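Local coordinates for zona occludens toxin N-terminal domain-containing protein (Neisseria meningitidis MC58, PDB 2R2A) that is of unknown function but, as the N-terminal domain of a zonular occludens toxin homologue in the P-loop NTPase clan, probably binds a nucleotide, at residues A[9-14]-A[145-150]; A[131-136]-A[168-173]; A[161-166]-A[174-179]. All coordinates share one frame; numbering follows the deposited sequence.

Interaction 1 (A[9-14]-A[145-150]); sequences LITGTP and RKHYHI
T11 and H149 meet across two parallel strands of the central sheet of a P-loop NTPase-like domain. T11 OG1 lies in the plane of the H149 ring, at its edge, and hydrogen-bonds ND1 at 2.7 Å; either could donate. The T11 hydroxyl sits between the backbone N and the carbonyl carbon (chi1 57°), which turns it to the neighbouring strand. There it also reaches the edge of H147, with CE1 2.9 Å from OG1. The threonine side chain runs at about a right angle to both histidine side chains.

L9 covers one face of H147. Its CD2 stands over the ring centre, 3.6 Å from the centroid and 9° off the normal, a CH-pi contact. The two side chains lie side by side. H147 ND1 adds a weak hydrogen bond to L9 O at 3.5 Å. On the other face of the sheet I10 CG1 comes to the edge of the Y148 ring, 4.1 Å from CD2. The Y148 hydroxyl accepts a hydrogen bond from K146 NZ.

The backbones set this register. The axes of strands 9-11 and 146-150 approach to 4.7 Å, with their directions 12° apart. L9 N bonds K146 O, Y148 N bonds L9 O, T11 N bonds Y148 O and I150 N bonds T11 O.

Further out, H147 NE2 makes a weak bond to A167 O, and helix 18-28 packs on I10 and Y148. Strand 7-11 runs into a probable Walker A loop, where K18 NZ bonds G12 O. A sulfate ion, probably from the crystallisation liquor, lies near I150. Past G12 a water joins the two segments: it accepts from T13 N at 2.9 Å and donates to I150 O at 2.7 Å.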
ATOM      1  N   LEU A   9      -2.571  -3.557   4.269  1.00 16.00           N
ATOM      2  CA  LEU A   9      -3.584  -3.568   3.207  1.00 14.58           C
ATOM      3  C   LEU A   9      -4.738  -2.591   3.527  1.00 14.64           C
ATOM      4  O   LEU A   9      -5.256  -2.580   4.663  1.00 15.06           O
ATOM      5  CB  LEU A   9      -4.110  -4.986   3.041  1.00 14.24           C
ATOM      6  CG  LEU A   9      -5.310  -5.232   2.119  1.00 13.64           C
ATOM      7  CD1 LEU A   9      -5.021  -4.835   0.659  1.00 15.90           C
ATOM      8  CD2 LEU A   9      -5.734  -6.704   2.173  1.00 14.06           C
ATOM      9  N   ILE A  10      -5.137  -1.771   2.552  1.00 13.67           N
ATOM     10  CA  ILE A  10      -6.282  -0.917   2.740  1.00 15.83           C
ATOM     11  C   ILE A  10      -7.278  -1.245   1.613  1.00 14.53           C
ATOM     12  O   ILE A  10      -6.940  -1.157   0.432  1.00 14.97           O
ATOM     13  CB  ILE A  10      -5.920   0.556   2.750  1.00 16.85           C
ATOM     14  CG1 ILE A  10      -4.950   0.932   3.908  1.00 17.18           C
ATOM     15  CG2 ILE A  10      -7.244   1.357   2.871  1.00 15.80           C
ATOM     16  CD1 ILE A  10      -4.187   2.297   3.667  1.00 19.29           C
ATOM     17  N   THR A  11      -8.523  -1.575   1.937  1.00 15.42           N
ATOM     18  CA  THR A  11      -9.499  -1.908   0.924  1.00 13.45           C
ATOM     19  C   THR A  11     -10.794  -1.120   1.138  1.00 14.26           C
ATOM     20  O   THR A  11     -10.981  -0.488   2.207  1.00 13.75           O
ATOM     21  CB  THR A  11      -9.830  -3.455   0.876  1.00 14.71           C
ATOM     22  OG1 THR A  11     -10.296  -3.909   2.175  1.00 14.01           O
ATOM     23  CG2 THR A  11      -8.526  -4.217   0.489  1.00 13.38           C
ATOM     24  N   GLY A  12     -11.623  -1.142   0.110  1.00 13.63           N
ATOM     25  CA  GLY A  12     -12.892  -0.389   0.098  1.00 14.79           C
ATOM     26  C   GLY A  12     -13.229   0.029  -1.316  1.00 15.31           C
ATOM     27  O   GLY A  12     -12.376   0.055  -2.200  1.00 14.49           O
ATOM     28  N   THR A  13     -14.511   0.255  -1.553  1.00 15.45           N
ATOM     29  CA  THR A  13     -14.971   0.592  -2.903  1.00 16.39           C
ATOM     30  C   THR A  13     -14.410   1.970  -3.350  1.00 16.13           C
ATOM     31  O   THR A  13     -13.993   2.802  -2.510  1.00 16.78           O
ATOM     32  CB  THR A  13     -16.524   0.687  -2.935  1.00 17.23           C
ATOM     33  OG1 THR A  13     -16.951   1.744  -2.086  1.00 21.25           O
ATOM     34  CG2 THR A  13     -17.181  -0.578  -2.471  1.00 21.12           C
ATOM     35  N   PRO A  14     -14.396   2.232  -4.666  1.00 16.53           N
ATOM     36  CA  PRO A  14     -14.005   3.557  -5.147  1.00 16.33           C
ATOM     37  C   PRO A  14     -14.873   4.637  -4.497  1.00 16.35           C
ATOM     38  O   PRO A  14     -16.090   4.480  -4.412  1.00 16.87           O
ATOM     39  CB  PRO A  14     -14.280   3.503  -6.655  1.00 17.03           C
ATOM     40  CG  PRO A  14     -14.002   1.989  -6.987  1.00 16.84           C
ATOM     41  CD  PRO A  14     -14.716   1.315  -5.788  1.00 16.43           C
ATOM     42  N   ARG A 145       0.046  -7.851   7.725  1.00 15.57           N
ATOM     43  CA  ARG A 145      -0.030  -7.842   9.206  1.00 16.90           C
ATOM     44  C   ARG A 145      -0.923  -6.711   9.745  1.00 16.29           C
ATOM     45  O   ARG A 145      -1.091  -6.558  10.950  1.00 14.30           O
ATOM     46  CB  ARG A 145       1.374  -7.793   9.837  1.00 17.28           C
ATOM     47  CG  ARG A 145       2.077  -9.143   9.768  1.00 19.08           C
ATOM     48  CD  ARG A 145       3.320  -9.167  10.687  1.00 29.26           C
ATOM     49  NE  ARG A 145       4.240 -10.247  10.329  1.00 34.65           N
ATOM     50  CZ  ARG A 145       4.480 -11.327  11.075  1.00 37.66           C
ATOM     51  NH1 ARG A 145       3.871 -11.491  12.255  1.00 36.29           N
ATOM     52  NH2 ARG A 145       5.346 -12.241  10.641  1.00 38.67           N
ATOM     53  N   LYS A 146      -1.488  -5.922   8.833  1.00 16.45           N
ATOM     54  CA  LYS A 146      -2.509  -4.937   9.197  1.00 18.29           C
ATOM     55  C   LYS A 146      -3.450  -4.730   7.997  1.00 16.47           C
ATOM     56  O   LYS A 146      -3.009  -4.444   6.889  1.00 16.59           O
ATOM     57  CB  LYS A 146      -1.877  -3.606   9.678  1.00 17.91           C
ATOM     58  CG  LYS A 146      -2.910  -2.489   9.987  1.00 21.06           C
ATOM     59  CD  LYS A 146      -2.364  -1.418  10.957  1.00 22.92           C
ATOM     60  CE  LYS A 146      -1.481  -0.320  10.280  1.00 28.35           C
ATOM     61  NZ  LYS A 146      -1.393   1.043  11.053  1.00 23.88           N
ATOM     62  N   HIS A 147      -4.752  -4.911   8.196  1.00 15.45           N
ATOM     63  CA  HIS A 147      -5.714  -4.738   7.099  1.00 15.08           C
ATOM     64  C   HIS A 147      -6.771  -3.747   7.563  1.00 16.05           C
ATOM     65  O   HIS A 147      -7.361  -3.956   8.593  1.00 15.27           O
ATOM     66  CB  HIS A 147      -6.289  -6.107   6.714  1.00 15.61           C
ATOM     67  CG  HIS A 147      -7.361  -6.130   5.665  1.00 16.40           C
ATOM     68  ND1 HIS A 147      -7.665  -5.080   4.821  1.00 18.30           N
ATOM     69  CD2 HIS A 147      -8.151  -7.161   5.268  1.00 14.40           C
ATOM     70  CE1 HIS A 147      -8.609  -5.452   3.970  1.00 12.10           C
ATOM     71  NE2 HIS A 147      -8.921  -6.711   4.233  1.00 19.27           N
ATOM     72  N   TYR A 148      -6.905  -2.614   6.868  1.00 15.04           N
ATOM     73  CA  TYR A 148      -8.027  -1.699   7.116  1.00 16.34           C
ATOM     74  C   TYR A 148      -8.984  -1.809   5.975  1.00 16.12           C
ATOM     75  O   TYR A 148      -8.570  -1.852   4.799  1.00 16.66           O
ATOM     76  CB  TYR A 148      -7.524  -0.259   7.085  1.00 16.47           C
ATOM     77  CG  TYR A 148      -6.639   0.138   8.223  1.00 17.69           C
ATOM     78  CD1 TYR A 148      -7.103   0.171   9.541  1.00 19.56           C
ATOM     79  CD2 TYR A 148      -5.332   0.529   7.972  1.00 19.73           C
ATOM     80  CE1 TYR A 148      -6.246   0.620  10.598  1.00 22.36           C
ATOM     81  CE2 TYR A 148      -4.492   0.937   8.985  1.00 23.83           C
ATOM     82  CZ  TYR A 148      -4.948   0.984  10.302  1.00 22.50           C
ATOM     83  OH  TYR A 148      -4.073   1.423  11.292  1.00 20.86           O
ATOM     84  N   HIS A 149     -10.262  -1.845   6.287  1.00 14.72           N
ATOM     85  CA  HIS A 149     -11.259  -1.820   5.235  1.00 15.51           C
ATOM     86  C   HIS A 149     -12.274  -0.709   5.597  1.00 15.83           C
ATOM     87  O   HIS A 149     -12.719  -0.609   6.771  1.00 15.81           O
ATOM     88  CB  HIS A 149     -11.991  -3.167   5.149  1.00 15.34           C
ATOM     89  CG  HIS A 149     -13.107  -3.151   4.135  1.00 16.12           C
ATOM     90  ND1 HIS A 149     -12.884  -3.378   2.790  1.00 15.08           N
ATOM     91  CD2 HIS A 149     -14.431  -2.912   4.262  1.00 14.28           C
ATOM     92  CE1 HIS A 149     -14.039  -3.293   2.139  1.00 16.32           C
ATOM     93  NE2 HIS A 149     -14.977  -2.969   3.002  1.00 15.31           N
ATOM     94  N   ILE A 150     -12.613   0.132   4.632  1.00 15.04           N
ATOM     95  CA  ILE A 150     -13.591   1.188   4.847  1.00 14.35           C
ATOM     96  C   ILE A 150     -14.968   0.663   4.444  1.00 13.61           C
ATOM     97  O   ILE A 150     -15.230   0.357   3.269  1.00 14.34           O
ATOM     98  CB  ILE A 150     -13.225   2.481   4.035  1.00 12.64           C
ATOM     99  CG1 ILE A 150     -11.790   2.919   4.389  1.00 15.64           C
ATOM    100  CG2 ILE A 150     -14.275   3.592   4.331  1.00 13.37           C
ATOM    101  CD1 ILE A 150     -11.258   3.971   3.400  1.00 15.83           C
TER
HETATM  102  O   HOH W   1     -16.182   0.158   0.797  1.00 22.60           O

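Interaction 2 (A[131-136]-A[168-173]); sequences QGPKLL and DDPVKM
K134 NZ meets the flat carboxylate of D169 at OD1, on the syn side and 21° out of the carboxylate plane, while the rings of P133 and P170 meet by their outer carbons. Two loops over the sheet face that carries T11, H147 and H149 are joined in this way in this P-loop NTPase-like domain. One follows strand 125-130 and holds the 3-10 turn 133-135. The other links strand 158-163 to strand 178-181.

P133 CD lies 3.8 Å from P170 CG, so the prolines reach toward each other from the two loops. P133 CG also rests 3.6 Å from D168 O. Both rings are buried, and both also touch H147 of the sheet below; P170 packs on T11 and H149 as well.

K134 bounds the outer, exposed side. Its chain is extended beyond CG and passes D168, with CE 4.0 Å from D168 CB. This brings the amino group to D169, where NZ forms a salt bridge to OD1 at 2.9 Å. D169 was modelled in two conformers; the bridge is described for one and is doubtful for the other. D168 has a different polar partner: OD1 forms a salt bridge with R141.

Each loop is also braced within itself. L136 N bonds P133 O, and M173 N bonds D169 O at 2.9 Å.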
ATOM      1  N   GLN A 131      -9.554  -2.400  -4.217  1.00 15.90           N
ATOM      2  CA  GLN A 131     -10.963  -2.384  -3.955  1.00 16.09           C
ATOM      3  C   GLN A 131     -11.429  -3.620  -3.173  1.00 18.53           C
ATOM      4  O   GLN A 131     -12.462  -3.549  -2.476  1.00 19.05           O
ATOM      5  CB  GLN A 131     -11.743  -2.297  -5.287  1.00 16.46           C
ATOM      6  CG  GLN A 131     -11.507  -0.929  -5.907  1.00 17.26           C
ATOM      7  CD  GLN A 131     -12.052  -0.828  -7.302  1.00 15.72           C
ATOM      8  OE1 GLN A 131     -13.230  -1.017  -7.490  1.00 14.98           O
ATOM      9  NE2 GLN A 131     -11.174  -0.543  -8.292  1.00 16.83           N
ATOM     10  N   GLY A 132     -10.719  -4.737  -3.300  1.00 17.55           N
ATOM     11  CA  GLY A 132     -11.137  -5.959  -2.597  1.00 18.67           C
ATOM     12  C   GLY A 132      -9.915  -6.856  -2.449  1.00 18.76           C
ATOM     13  O   GLY A 132      -9.095  -6.952  -3.369  1.00 19.13           O
ATOM     14  N   PRO A 133      -9.796  -7.542  -1.299  1.00 18.44           N
ATOM     15  CA  PRO A 133      -8.558  -8.295  -1.082  1.00 17.95           C
ATOM     16  C   PRO A 133      -8.334  -9.391  -2.158  1.00 16.85           C
ATOM     17  O   PRO A 133      -7.201  -9.649  -2.518  1.00 17.47           O
ATOM     18  CB  PRO A 133      -8.771  -8.967   0.306  1.00 18.58           C
ATOM     19  CG  PRO A 133      -9.927  -8.357   0.878  1.00 19.93           C
ATOM     20  CD  PRO A 133     -10.765  -7.679  -0.184  1.00 18.61           C
ATOM     21  N   LYS A 134      -9.406 -10.002  -2.671  1.00 16.95           N
ATOM     22  CA  LYS A 134      -9.241 -11.158  -3.585  1.00 17.39           C
ATOM     23  C   LYS A 134      -8.768 -10.786  -4.992  1.00 18.09           C
ATOM     24  O   LYS A 134      -8.575 -11.658  -5.834  1.00 17.73           O
ATOM     25  CB  LYS A 134     -10.519 -11.979  -3.642  1.00 16.69           C
ATOM     26  CG  LYS A 134     -10.850 -12.614  -2.269  1.00 19.20           C
ATOM     27  CD  LYS A 134     -12.173 -13.314  -2.361  1.00 20.21           C
ATOM     28  CE  LYS A 134     -12.322 -14.291  -1.202  1.00 24.67           C
ATOM     29  NZ  LYS A 134     -13.716 -14.814  -1.059  1.00 22.43           N
ATOM     30  N   LEU A 135      -8.530  -9.492  -5.212  1.00 17.60           N
ATOM     31  CA  LEU A 135      -7.907  -9.010  -6.443  1.00 18.91           C
ATOM     32  C   LEU A 135      -6.408  -9.207  -6.396  1.00 19.08           C
ATOM     33  O   LEU A 135      -5.757  -9.099  -7.440  1.00 20.12           O
ATOM     34  CB  LEU A 135      -8.265  -7.529  -6.691  1.00 17.02           C
ATOM     35  CG  LEU A 135      -9.743  -7.256  -7.066  1.00 18.60           C
ATOM     36  CD1 LEU A 135     -10.066  -5.717  -7.089  1.00 17.27           C
ATOM     37  CD2 LEU A 135     -10.022  -7.866  -8.465  1.00 22.96           C
ATOM     38  N   LEU A 136      -5.872  -9.490  -5.188  1.00 19.24           N
ATOM     39  CA  LEU A 136      -4.430  -9.554  -4.949  1.00 19.98           C
ATOM     40  C   LEU A 136      -3.929 -10.978  -4.827  1.00 19.66           C
ATOM     41  O   LEU A 136      -4.660 -11.839  -4.423  1.00 18.99           O
ATOM     42  CB  LEU A 136      -4.030  -8.798  -3.670  1.00 19.79           C
ATOM     43  CG  LEU A 136      -4.477  -7.341  -3.615  1.00 19.73           C
ATOM     44  CD1 LEU A 136      -4.076  -6.718  -2.286  1.00 25.05           C
ATOM     45  CD2 LEU A 136      -3.780  -6.606  -4.763  1.00 19.89           C
ATOM     46  N   ASP A 168     -10.081 -11.843   3.966  1.00 18.21           N
ATOM     47  CA  ASP A 168     -10.414 -12.014   2.538  1.00 18.71           C
ATOM     48  C   ASP A 168     -11.832 -11.549   2.149  1.00 18.05           C
ATOM     49  O   ASP A 168     -12.080 -11.215   0.987  1.00 19.08           O
ATOM     50  CB  ASP A 168     -10.291 -13.506   2.163  1.00 18.81           C
ATOM     51  CG  ASP A 168      -8.852 -13.964   2.047  1.00 21.84           C
ATOM     52  OD1 ASP A 168      -7.935 -13.128   1.882  1.00 22.50           O
ATOM     53  OD2 ASP A 168      -8.620 -15.180   2.153  1.00 23.83           O
ATOM     54  N   ASP A 169     -12.759 -11.582   3.100  1.00 17.80           N
ATOM     55  CA  ASP A 169     -14.130 -11.133   2.880  0.60 19.35           C
ATOM     56  C   ASP A 169     -14.427 -10.115   3.981  1.00 19.66           C
ATOM     57  O   ASP A 169     -14.965 -10.481   5.008  1.00 19.47           O
ATOM     58  CB  ASP A 169     -15.124 -12.309   2.960  0.60 19.23           C
ATOM     59  CG  ASP A 169     -14.839 -13.378   1.919  0.60 22.04           C
ATOM     60  OD1 ASP A 169     -15.264 -13.214   0.754  0.60 24.05           O
ATOM     61  OD2 ASP A 169     -14.189 -14.378   2.270  0.60 24.74           O
ATOM     62  N   PRO A 170     -14.017  -8.856   3.775  1.00 20.90           N
ATOM     63  CA  PRO A 170     -14.063  -7.857   4.872  1.00 22.18           C
ATOM     64  C   PRO A 170     -15.435  -7.559   5.494  1.00 23.48           C
ATOM     65  O   PRO A 170     -15.549  -7.551   6.711  1.00 24.54           O
ATOM     66  CB  PRO A 170     -13.454  -6.601   4.250  1.00 22.27           C
ATOM     67  CG  PRO A 170     -12.823  -7.016   2.930  1.00 22.27           C
ATOM     68  CD  PRO A 170     -13.430  -8.334   2.522  1.00 19.99           C
ATOM     69  N   VAL A 171     -16.460  -7.320   4.685  1.00 25.85           N
ATOM     70  CA  VAL A 171     -17.797  -7.031   5.258  1.00 26.73           C
ATOM     71  C   VAL A 171     -18.324  -8.265   6.006  1.00 27.41           C
ATOM     72  O   VAL A 171     -18.724  -8.158   7.170  1.00 28.84           O
ATOM     73  CB  VAL A 171     -18.776  -6.423   4.188  1.00 27.23           C
ATOM     74  CG1 VAL A 171     -20.182  -6.170   4.781  1.00 28.49           C
ATOM     75  CG2 VAL A 171     -18.217  -5.109   3.620  1.00 28.96           C
ATOM     76  N   LYS A 172     -18.263  -9.441   5.388  1.00 26.80           N
ATOM     77  CA  LYS A 172     -18.618 -10.709   6.049  1.00 27.67           C
ATOM     78  C   LYS A 172     -17.805 -11.001   7.350  1.00 26.32           C
ATOM     79  O   LYS A 172     -18.312 -11.656   8.275  1.00 25.54           O
ATOM     80  CB  LYS A 172     -18.499 -11.854   5.021  1.00 27.95           C
ATOM     81  CG  LYS A 172     -18.990 -13.228   5.448  1.00 31.23           C
ATOM     82  CD  LYS A 172     -19.406 -14.085   4.203  1.00 30.49           C
ATOM     83  CE  LYS A 172     -19.273 -15.582   4.469  1.00 35.49           C
ATOM     84  NZ  LYS A 172     -20.249 -16.426   3.681  1.00 38.41           N
HETATM   85  N   MSE A 173     -16.568 -10.492   7.426  1.00 25.62           N
HETATM   86  CA  MSE A 173     -15.696 -10.710   8.591  1.00 24.71           C
HETATM   87  C   MSE A 173     -15.609  -9.521   9.565  1.00 23.77           C
HETATM   88  O   MSE A 173     -14.699  -9.447  10.403  1.00 23.33           O
HETATM   89  CB  MSE A 173     -14.294 -11.130   8.127  1.00 24.28           C
HETATM   90  CG  MSE A 173     -14.247 -12.503   7.396  1.00 24.86           C
HETATM   91 SE   MSE A 173     -12.493 -12.790   6.655  0.60 28.28          SE
HETATM   92  CE  MSE A 173     -11.407 -12.726   8.282  1.00 34.47           C
TER

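Interaction 3 (A[161-166]-A[174-179]); sequences LEWKIC and ASSAFS
W163 presents one face of its indole to A177. The A177 methyl stands 3.4 Å above the ring plane, offset toward the rim, and CB comes 3.5 Å from CE2. This is a CH-pi contact over the five-membered ring, 26° off the normal. S176 lies at the edge of the same indole, its OG in the ring plane and 3.2 Å from NE1. The hydrogen bond of NE1 goes to M173 O, and S176 OG bonds that same carbonyl.

L161 lies two residues before W163, on the same face of the sheet as S179, and its end reaches S179 and A174. Its CG is anti to the carbonyl carbon (chi1 -57°), and its two methyls part. CD1 meets A174 CB at 3.7 Å, while CD2 meets S179 OG at 3.2 Å. L161 CB also rests on A177 CB.

Beneath these side chains, strands 158-163 and 178-181 pair antiparallel at the margin of the mixed sheet. The 3-10 turn 174-176 passes along the indole edge and sets A177 over its face. E162 and F178 form a hydrogen-bonded pair; L161 and S179 form a non-hydrogen-bonded one. F178 N bonds E162 O at 3.0 Å, and E162 N bonds F178 O at 2.9 Å.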
ATOM      1  N   LEU A 161     -12.730  -0.766   9.579  1.00 12.84           N
ATOM      2  CA  LEU A 161     -12.589  -2.117  10.149  1.00 13.91           C
ATOM      3  C   LEU A 161     -11.100  -2.418  10.127  1.00 15.29           C
ATOM      4  O   LEU A 161     -10.401  -2.147   9.107  1.00 16.02           O
ATOM      5  CB  LEU A 161     -13.369  -3.133   9.309  1.00 13.26           C
ATOM      6  CG  LEU A 161     -14.896  -2.879   9.104  1.00 13.36           C
ATOM      7  CD1 LEU A 161     -15.472  -3.980   8.228  1.00 13.85           C
ATOM      8  CD2 LEU A 161     -15.600  -2.891  10.454  1.00 11.85           C
ATOM      9  N   GLU A 162     -10.616  -3.005  11.207  1.00 15.01           N
ATOM     10  CA  GLU A 162      -9.195  -3.325  11.299  1.00 15.64           C
ATOM     11  C   GLU A 162      -8.964  -4.771  11.765  1.00 14.67           C
ATOM     12  O   GLU A 162      -9.541  -5.209  12.770  1.00 13.83           O
ATOM     13  CB  GLU A 162      -8.489  -2.392  12.277  1.00 17.04           C
ATOM     14  CG  GLU A 162      -6.989  -2.615  12.259  1.00 22.92           C
ATOM     15  CD  GLU A 162      -6.241  -1.903  13.367  1.00 29.46           C
ATOM     16  OE1 GLU A 162      -6.752  -0.916  13.951  1.00 30.06           O
ATOM     17  OE2 GLU A 162      -5.107  -2.355  13.625  1.00 32.72           O
ATOM     18  N   TRP A 163      -8.092  -5.467  11.039  1.00 14.36           N
ATOM     19  CA  TRP A 163      -7.651  -6.808  11.435  1.00 15.63           C
ATOM     20  C   TRP A 163      -6.130  -6.836  11.445  1.00 16.87           C
ATOM     21  O   TRP A 163      -5.489  -5.959  10.854  1.00 15.82           O
ATOM     22  CB  TRP A 163      -8.139  -7.875  10.449  1.00 14.94           C
ATOM     23  CG  TRP A 163      -9.641  -7.989  10.252  1.00 14.31           C
ATOM     24  CD1 TRP A 163     -10.499  -8.845  10.880  1.00 15.09           C
ATOM     25  CD2 TRP A 163     -10.410  -7.289   9.276  1.00 14.17           C
ATOM     26  NE1 TRP A 163     -11.778  -8.708  10.376  1.00 15.05           N
ATOM     27  CE2 TRP A 163     -11.751  -7.751   9.392  1.00 15.18           C
ATOM     28  CE3 TRP A 163     -10.104  -6.280   8.338  1.00 13.28           C
ATOM     29  CZ2 TRP A 163     -12.789  -7.236   8.596  1.00 16.44           C
ATOM     30  CZ3 TRP A 163     -11.130  -5.778   7.517  1.00 16.21           C
ATOM     31  CH2 TRP A 163     -12.467  -6.265   7.666  1.00 14.75           C
ATOM     32  N   LYS A 164      -5.572  -7.882  12.073  1.00 17.29           N
ATOM     33  CA  LYS A 164      -4.130  -8.074  12.137  1.00 19.55           C
ATOM     34  C   LYS A 164      -3.643  -9.032  11.045  1.00 20.56           C
ATOM     35  O   LYS A 164      -2.444  -9.360  10.977  1.00 20.47           O
ATOM     36  CB  LYS A 164      -3.739  -8.639  13.522  1.00 20.28           C
ATOM     37  CG  LYS A 164      -4.059  -7.733  14.678  1.00 24.11           C
ATOM     38  CD  LYS A 164      -3.381  -6.390  14.545  1.00 31.18           C
ATOM     39  CE  LYS A 164      -3.097  -5.779  15.921  1.00 37.61           C
ATOM     40  NZ  LYS A 164      -2.857  -4.296  15.851  1.00 40.14           N
ATOM     41  N   ILE A 165      -4.574  -9.493  10.215  1.00 19.85           N
ATOM     42  CA  ILE A 165      -4.236 -10.312   9.067  1.00 21.04           C
ATOM     43  C   ILE A 165      -5.146  -9.865   7.930  1.00 20.71           C
ATOM     44  O   ILE A 165      -6.046  -9.047   8.140  1.00 20.05           O
ATOM     45  CB  ILE A 165      -4.399 -11.842   9.348  1.00 21.04           C
ATOM     46  CG1 ILE A 165      -5.885 -12.221   9.563  1.00 20.31           C
ATOM     47  CG2 ILE A 165      -3.497 -12.279  10.511  1.00 22.42           C
ATOM     48  CD1 ILE A 165      -6.068 -13.758   9.848  1.00 23.84           C
ATOM     49  N   CYS A 166      -4.901 -10.369   6.725  1.00 20.79           N
ATOM     50  CA  CYS A 166      -5.783 -10.057   5.611  1.00 19.40           C
ATOM     51  C   CYS A 166      -7.138 -10.743   5.823  1.00 19.40           C
ATOM     52  O   CYS A 166      -7.223 -11.963   6.015  1.00 20.53           O
ATOM     53  CB  CYS A 166      -5.151 -10.463   4.271  1.00 20.37           C
ATOM     54  SG  CYS A 166      -6.270 -10.204   2.890  1.00 21.22           S
ATOM     55  N   ALA A 174     -16.557  -8.596   9.450  1.00 23.82           N
ATOM     56  CA  ALA A 174     -16.554  -7.376  10.255  1.00 25.21           C
ATOM     57  C   ALA A 174     -16.677  -7.701  11.747  1.00 24.61           C
ATOM     58  O   ALA A 174     -16.067  -7.024  12.560  1.00 25.93           O
ATOM     59  CB  ALA A 174     -17.680  -6.438   9.827  1.00 26.12           C
ATOM     60  N   SER A 175     -17.434  -8.748  12.106  1.00 24.82           N
ATOM     61  CA  SER A 175     -17.526  -9.188  13.492  1.00 24.39           C
ATOM     62  C   SER A 175     -16.202  -9.574  14.174  1.00 24.33           C
ATOM     63  O   SER A 175     -16.139  -9.552  15.405  1.00 24.77           O
ATOM     64  CB  SER A 175     -18.558 -10.318  13.662  1.00 25.07           C
ATOM     65  OG  SER A 175     -18.044 -11.528  13.103  1.00 27.29           O
ATOM     66  N   SER A 176     -15.151  -9.903  13.420  1.00 22.22           N
ATOM     67  CA  SER A 176     -13.844 -10.147  14.030  1.00 22.28           C
ATOM     68  C   SER A 176     -12.885  -8.936  13.950  1.00 22.10           C
ATOM     69  O   SER A 176     -11.738  -9.000  14.400  1.00 22.44           O
ATOM     70  CB  SER A 176     -13.179 -11.387  13.446  1.00 22.16           C
ATOM     71  OG  SER A 176     -12.862 -11.226  12.075  1.00 21.69           O
ATOM     72  N   ALA A 177     -13.370  -7.851  13.369  1.00 20.21           N
ATOM     73  CA  ALA A 177     -12.592  -6.600  13.237  1.00 18.72           C
ATOM     74  C   ALA A 177     -12.738  -5.720  14.471  1.00 18.67           C
ATOM     75  O   ALA A 177     -13.705  -5.829  15.225  1.00 17.94           O
ATOM     76  CB  ALA A 177     -13.064  -5.833  11.997  1.00 19.62           C
ATOM     77  N   PHE A 178     -11.790  -4.805  14.638  1.00 16.61           N
ATOM     78  CA  PHE A 178     -11.946  -3.706  15.532  1.00 17.15           C
ATOM     79  C   PHE A 178     -12.522  -2.583  14.652  1.00 17.52           C
ATOM     80  O   PHE A 178     -11.919  -2.211  13.648  1.00 18.50           O
ATOM     81  CB  PHE A 178     -10.594  -3.286  16.102  1.00 18.80           C
ATOM     82  CG  PHE A 178     -10.153  -4.065  17.323  1.00 21.69           C
ATOM     83  CD1 PHE A 178     -10.534  -5.419  17.527  1.00 23.16           C
ATOM     84  CD2 PHE A 178      -9.327  -3.471  18.252  1.00 25.30           C
ATOM     85  CE1 PHE A 178     -10.106  -6.127  18.664  1.00 25.23           C
ATOM     86  CE2 PHE A 178      -8.897  -4.167  19.377  1.00 22.77           C
ATOM     87  CZ  PHE A 178      -9.313  -5.489  19.597  1.00 23.72           C
ATOM     88  N   SER A 179     -13.650  -2.025  15.078  1.00 15.43           N
ATOM     89  CA  SER A 179     -14.376  -1.040  14.300  1.00 16.25           C
ATOM     90  C   SER A 179     -14.142   0.311  14.961  1.00 15.79           C
ATOM     91  O   SER A 179     -14.309   0.431  16.202  1.00 16.09           O
ATOM     92  CB  SER A 179     -15.883  -1.360  14.412  1.00 16.77           C
ATOM     93  OG  SER A 179     -16.246  -2.401  13.518  1.00 21.84           O
TER

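How the interactions relate
Interaction 1 is the buried contact, in the sheet core. Interactions 2 and 3 are partly buried and lie farther from the chain centre. Interactions 1 and 3 share one sheet: strand 144-152 pairs parallel with 7-11 and antiparallel with 158-163, where H149 O and L161 N, and H147 N and W163 O, probably hydrogen-bond. Interaction 2 joins loops over the face that interaction 1 presents, and one of them reaches interaction 3. Interaction 1 combines a backbone ladder with histidine contacts. Interaction 2 has proline packing and a surface salt bridge, described for one D169 conformer. Interaction 3 combines two backbone bonds with an alanine over an indole face and a leucine against two alanines.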